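PDB 2B1X: naphthalene dioxygenase large subunit from Rhodococcus sp., which is the large subunit of a Rieske-type non-haem iron oxygenase, carrying a [2Fe-2S] cluster in one domain and a mononuclear iron in another. Local coordinates for residues A[58-63]-A[100-105]; A[50-55]-A[153-158]. One frame throughout, in Å; residues are numbered along the deposited sequence.

Contact 1 (A[58-63]-A[100-105])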
loop_
_atom_site.group_PDB
_atom_site.type_symbol
_atom_site.label_atom_id
_atom_site.label_comp_id
_atom_site.label_asym_id
_atom_site.label_seq_id
_atom_site.Cartn_x
_atom_site.Cartn_y
_atom_site.Cartn_z
ATOM N N ARG A 58 37.303 0.544 -15.523
ATOM C CA ARG A 58 37.385 1.791 -14.799
ATOM C C ARG A 58 36.149 2.661 -15.111
ATOM O O ARG A 58 35.770 2.848 -16.268
ATOM C CB ARG A 58 38.700 2.504 -15.131
ATOM C CG ARG A 58 39.921 1.692 -14.658
ATOM C CD ARG A 58 41.212 2.476 -14.646
ATOM N NE ARG A 58 42.318 1.648 -14.194
ATOM C CZ ARG A 58 43.527 2.106 -13.912
ATOM N NH1 ARG A 58 43.794 3.413 -14.030
ATOM N NH2 ARG A 58 44.473 1.259 -13.523
ATOM N N GLY A 59 35.497 3.153 -14.067
ATOM C CA GLY A 59 34.253 3.890 -14.238
ATOM C C GLY A 59 32.977 3.081 -14.007
ATOM O O GLY A 59 31.892 3.668 -13.769
ATOM N N ASP A 60 33.082 1.753 -14.111
ATOM C CA ASP A 60 31.951 0.842 -13.864
ATOM C C ASP A 60 31.454 0.989 -12.410
ATOM O O ASP A 60 32.250 1.129 -11.463
ATOM C CB ASP A 60 32.345 -0.610 -14.101
ATOM C CG ASP A 60 32.465 -0.989 -15.589
ATOM O OD1 ASP A 60 32.137 -0.190 -16.497
ATOM O OD2 ASP A 60 32.909 -2.095 -15.957
ATOM N N TYR A 61 30.139 0.958 -12.241
ATOM C CA TYR A 61 29.562 0.982 -10.908
ATOM C C TYR A 61 28.242 0.232 -10.857
ATOM O O TYR A 61 27.552 0.120 -11.875
ATOM C CB TYR A 61 29.341 2.440 -10.459
ATOM C CG TYR A 61 28.256 3.145 -11.227
ATOM C CD1 TYR A 61 26.912 3.053 -10.820
ATOM C CD2 TYR A 61 28.568 3.926 -12.344
ATOM C CE1 TYR A 61 25.894 3.703 -11.537
ATOM C CE2 TYR A 61 27.585 4.610 -13.047
ATOM C CZ TYR A 61 26.245 4.487 -12.649
ATOM O OH TYR A 61 25.250 5.152 -13.332
ATOM N N VAL A 62 27.885 -0.232 -9.654
ATOM C CA VAL A 62 26.559 -0.761 -9.366
ATOM C C VAL A 62 26.130 -0.073 -8.060
ATOM O O VAL A 62 26.980 0.368 -7.292
ATOM C CB VAL A 62 26.532 -2.313 -9.211
ATOM C CG1 VAL A 62 26.827 -3.021 -10.555
ATOM C CG2 VAL A 62 27.517 -2.818 -8.137
ATOM N N VAL A 63 24.831 0.059 -7.855
ATOM C CA VAL A 63 24.294 0.602 -6.607
ATOM C C VAL A 63 23.729 -0.529 -5.718
ATOM O O VAL A 63 22.796 -1.224 -6.103
ATOM C CB VAL A 63 23.252 1.679 -6.871
ATOM C CG1 VAL A 63 22.686 2.208 -5.530
ATOM C CG2 VAL A 63 23.872 2.864 -7.697
ATOM N N MET A 100 23.138 0.786 -12.210
ATOM C CA MET A 100 24.470 0.440 -12.704
ATOM C C MET A 100 24.795 1.286 -13.924
ATOM O O MET A 100 23.902 1.936 -14.496
ATOM C CB MET A 100 24.571 -1.060 -13.027
ATOM C CG MET A 100 23.506 -1.582 -13.962
ATOM S SD MET A 100 23.655 -3.393 -14.276
ATOM C CE MET A 100 23.431 -3.360 -15.914
ATOM N N GLY A 101 26.070 1.296 -14.320
ATOM C CA GLY A 101 26.510 2.128 -15.426
ATOM C C GLY A 101 28.018 2.309 -15.450
ATOM O O GLY A 101 28.757 1.607 -14.766
ATOM N N ASN A 102 28.467 3.279 -16.224
ATOM C CA ASN A 102 29.873 3.650 -16.258
ATOM C C ASN A 102 29.924 5.161 -16.335
ATOM O O ASN A 102 29.245 5.776 -17.163
ATOM C CB ASN A 102 30.599 3.019 -17.467
ATOM C CG ASN A 102 32.063 3.418 -17.552
ATOM O OD1 ASN A 102 32.395 4.551 -17.927
ATOM N ND2 ASN A 102 32.956 2.485 -17.222
ATOM N N THR A 103 30.708 5.753 -15.436
ATOM C CA THR A 103 30.957 7.171 -15.425
ATOM C C THR A 103 32.298 7.521 -14.762
ATOM O O THR A 103 32.780 6.813 -13.874
ATOM C CB THR A 103 29.752 7.935 -14.780
ATOM O OG1 THR A 103 29.924 9.320 -15.027
ATOM C CG2 THR A 103 29.716 7.826 -13.244
ATOM N N SER A 104 32.905 8.620 -15.207
ATOM C CA SER A 104 34.110 9.117 -14.572
ATOM C C SER A 104 33.772 10.014 -13.381
ATOM O O SER A 104 34.594 10.179 -12.473
ATOM C CB SER A 104 34.969 9.886 -15.586
ATOM O OG SER A 104 34.348 11.101 -15.971
ATOM N N HIS A 105 32.563 10.577 -13.385
ATOM C CA HIS A 105 32.121 11.557 -12.362
ATOM C C HIS A 105 30.638 11.402 -11.995
ATOM O O HIS A 105 29.830 10.944 -12.811
ATOM C CB HIS A 105 32.342 13.015 -12.819
ATOM C CG HIS A 105 33.785 13.385 -12.988
ATOM N ND1 HIS A 105 34.555 12.883 -14.013
ATOM C CD2 HIS A 105 34.607 14.169 -12.246
ATOM C CE1 HIS A 105 35.787 13.363 -13.911
ATOM N NE2 HIS A 105 35.845 14.145 -12.848
HETATM O O HOH W 1 26.350 6.475 -15.617
#
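The ring of Y61 lies over the backbone of G101, whose N sits above the middle of one face and whose CA makes a CH-pi contact 4.0 Å from the ring centroid. T103 CG2 approaches the ring obliquely, 3.9 Å from Y61 CE2, while G59 O and water 1 lie in the ring plane at its edge, the water beside the hydroxyl. That water is 2.9 Å from Y61 OH and gives a weak bond to the carbonyl of N102. With CG set between its own backbone N and carbonyl carbon (chi1 69°), Y61 folds across the neighbouring strand, and glycine, lacking a side chain, lets it settle directly on the main chain. The ring also meets F106 edge-to-face.

On the opposite face of the sheet two more flat groups meet, the carboxylate of D60 and the amide of N102, their planes 86° apart. The amide nitrogen grips two acceptors: N102 ND2 gives an almost straight bond (175°) to D60 OD1, 2.9 Å away, striking it from above the carboxylate plane, and another to the carbonyl of R58. The other carboxylate oxygen, OD2, takes the backbone NH of E57, which helps fix the rotation of the group. On the same face of the sheet V62 CG1 touches M100 CB at 3.9 Å; M100 also packs on V50 of the small subunit.

Between these two layers of side chains, Y61 and G101 form a hydrogen-bonded antiparallel pair, from Y61 N to G101 O at 3.0 Å and back from G101 N to Y61 O, flanked by the non-hydrogen-bonded pairs D60-N102 and V62-M100. T103 N extends the pairing to G59 O over 2.9 Å. Strand 100-102 is thereby joined to strand 60-66 as the outermost strand, within this chain, of an antiparallel sheet in the Rieske [2Fe-2S] domain.

Contact 2 (A[50-55]-A[153-158]); sequences AHESEI and GLIFGS
An antiparallel strand pairing joins the end of strand 47-51 to the start of strand 154-158, where H51 and L154 meet just before segment 50-55 turns into a short 3-10 segment. A50 and I155 are the hydrogen-bonded pair: I155 N lies 2.9 Å from A50 O, while the return bond from A50 N to I155 O is weak. Two residues on, E52 N donates to G153 O over 2.8 Å, in the carbonyl plane. The same oxygen lies above one face of the H51 ring, offset toward its rim, and L154 CD1 meets H51 CD2 at 3.6 Å at the edge of the ring. H51 ND1 accepts the backbone NH of S53, which helps to fix the imidazole against the turn. E52 reaches back along G153: water 2 links its OE1 to G153 N, and OE1 also bonds S150 OG. On the face that carries A50, I155 CD1 touches E52 CG at 3.8 Å and meets I55 CD1 tip to tip at 4.0 Å. The arrangement is that of an edge strand, 47-51, of a three-stranded antiparallel sheet within this chain, running straight into a 3-10 turn at its C-terminal end.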
loop_
_atom_site.group_PDB
_atom_site.type_symbol
_atom_site.label_atom_id
_atom_site.label_comp_id
_atom_site.label_asym_id
_atom_site.label_seq_id
_atom_site.Cartn_x
_atom_site.Cartn_y
_atom_site.Cartn_z
ATOM N N ALA A 50 28.730 -6.805 -3.965
ATOM C CA ALA A 50 28.889 -6.987 -5.403
ATOM C C ALA A 50 29.998 -7.952 -5.686
ATOM O O ALA A 50 30.849 -8.205 -4.814
ATOM C CB ALA A 50 29.172 -5.626 -6.080
ATOM N N HIS A 51 29.997 -8.505 -6.900
ATOM C CA HIS A 51 31.159 -9.260 -7.373
ATOM C C HIS A 51 32.018 -8.328 -8.217
ATOM O O HIS A 51 31.489 -7.484 -8.954
ATOM C CB HIS A 51 30.731 -10.501 -8.178
ATOM C CG HIS A 51 31.823 -11.518 -8.376
ATOM N ND1 HIS A 51 32.708 -11.466 -9.437
ATOM C CD2 HIS A 51 32.154 -12.628 -7.666
ATOM C CE1 HIS A 51 33.545 -12.485 -9.363
ATOM N NE2 HIS A 51 33.226 -13.209 -8.303
ATOM N N GLU A 52 33.343 -8.466 -8.098
ATOM C CA GLU A 52 34.275 -7.654 -8.870
ATOM C C GLU A 52 34.067 -7.732 -10.383
ATOM O O GLU A 52 34.331 -6.763 -11.111
ATOM C CB GLU A 52 35.707 -8.048 -8.531
ATOM C CG GLU A 52 36.188 -7.441 -7.230
ATOM C CD GLU A 52 37.679 -7.647 -7.010
ATOM O OE1 GLU A 52 38.051 -8.145 -5.918
ATOM O OE2 GLU A 52 38.477 -7.327 -7.927
ATOM N N SER A 53 33.626 -8.894 -10.871
ATOM C CA SER A 53 33.344 -9.057 -12.311
ATOM C C SER A 53 32.134 -8.256 -12.821
ATOM O O SER A 53 31.915 -8.212 -14.036
ATOM C CB SER A 53 33.165 -10.535 -12.697
ATOM O OG SER A 53 31.950 -11.020 -12.152
ATOM N N GLU A 54 31.353 -7.663 -11.911
ATOM C CA GLU A 54 30.257 -6.742 -12.279
ATOM C C GLU A 54 30.757 -5.334 -12.642
ATOM O O GLU A 54 30.083 -4.572 -13.351
ATOM C CB GLU A 54 29.233 -6.617 -11.143
ATOM C CG GLU A 54 28.574 -7.913 -10.652
ATOM C CD GLU A 54 27.440 -7.612 -9.694
ATOM O OE1 GLU A 54 26.321 -7.305 -10.178
ATOM O OE2 GLU A 54 27.659 -7.664 -8.450
ATOM N N ILE A 55 31.930 -4.979 -12.122
ATOM C CA ILE A 55 32.519 -3.667 -12.347
ATOM C C ILE A 55 33.949 -3.834 -12.858
ATOM O O ILE A 55 34.917 -3.422 -12.209
ATOM C CB ILE A 55 32.434 -2.822 -11.060
ATOM C CG1 ILE A 55 32.989 -3.597 -9.854
ATOM C CG2 ILE A 55 30.950 -2.477 -10.805
ATOM C CD1 ILE A 55 33.244 -2.775 -8.598
ATOM N N GLY A 153 37.164 -12.025 -5.174
ATOM C CA GLY A 153 36.159 -11.410 -6.048
ATOM C C GLY A 153 34.871 -10.886 -5.392
ATOM O O GLY A 153 34.161 -10.076 -5.978
ATOM N N LEU A 154 34.604 -11.333 -4.173
ATOM C CA LEU A 154 33.434 -10.943 -3.402
ATOM C C LEU A 154 33.698 -9.664 -2.586
ATOM O O LEU A 154 34.509 -9.656 -1.640
ATOM C CB LEU A 154 33.041 -12.098 -2.461
ATOM C CG LEU A 154 32.061 -13.209 -2.882
ATOM C CD1 LEU A 154 32.318 -13.749 -4.244
ATOM C CD2 LEU A 154 32.057 -14.355 -1.849
ATOM N N ILE A 155 33.007 -8.588 -2.956
ATOM C CA ILE A 155 33.094 -7.312 -2.226
ATOM C C ILE A 155 32.092 -7.244 -1.077
ATOM O O ILE A 155 30.877 -7.301 -1.293
ATOM C CB ILE A 155 32.897 -6.115 -3.187
ATOM C CG1 ILE A 155 33.861 -6.251 -4.388
ATOM C CG2 ILE A 155 33.084 -4.771 -2.419
ATOM C CD1 ILE A 155 33.473 -5.393 -5.608
ATOM N N PHE A 156 32.617 -7.117 0.138
ATOM C CA PHE A 156 31.800 -6.928 1.334
ATOM C C PHE A 156 32.034 -5.559 1.947
ATOM O O PHE A 156 33.138 -4.991 1.821
ATOM C CB PHE A 156 32.177 -7.933 2.415
ATOM C CG PHE A 156 31.813 -9.344 2.110
ATOM C CD1 PHE A 156 32.627 -10.123 1.270
ATOM C CD2 PHE A 156 30.739 -9.947 2.766
ATOM C CE1 PHE A 156 32.328 -11.452 1.040
ATOM C CE2 PHE A 156 30.425 -11.280 2.538
ATOM C CZ PHE A 156 31.222 -12.043 1.659
ATOM N N GLY A 157 31.020 -5.072 2.667
ATOM C CA GLY A 157 31.164 -3.870 3.457
ATOM C C GLY A 157 30.609 -4.019 4.846
ATOM O O GLY A 157 29.713 -4.857 5.124
ATOM N N SER A 158 31.162 -3.233 5.748
ATOM C CA SER A 158 30.650 -3.177 7.108
ATOM C C SER A 158 30.494 -1.712 7.498
ATOM O O SER A 158 31.318 -0.858 7.132
ATOM C CB SER A 158 31.561 -3.923 8.096
ATOM O OG SER A 158 31.219 -3.562 9.432
HETATM O O HOH W 2 39.459 -10.272 -4.432
#

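In the fold
The centres of the two contacts are about 14 Å apart, on the same side of the chain's centre, and contact 1 is nested along the chain inside the loop closed by contact 2. They belong to different antiparallel sheets: strands 60-66 and 100-102 to a four-stranded one, strands 47-51 and 154-158 to a three-stranded one. Strands 47-51 and 60-66 are successive, so residues 52-59 carry the chain from one sheet to the other. V62 CG2 lies 3.9 Å from A50 CB, which packs the two sheets together, and in the connection D60 CB is 3.5 Å from I55 CA. H51 in turn touches strand 188-199, placing contact 2 between the four-stranded sheet and the eight-stranded sheet of the catalytic domain.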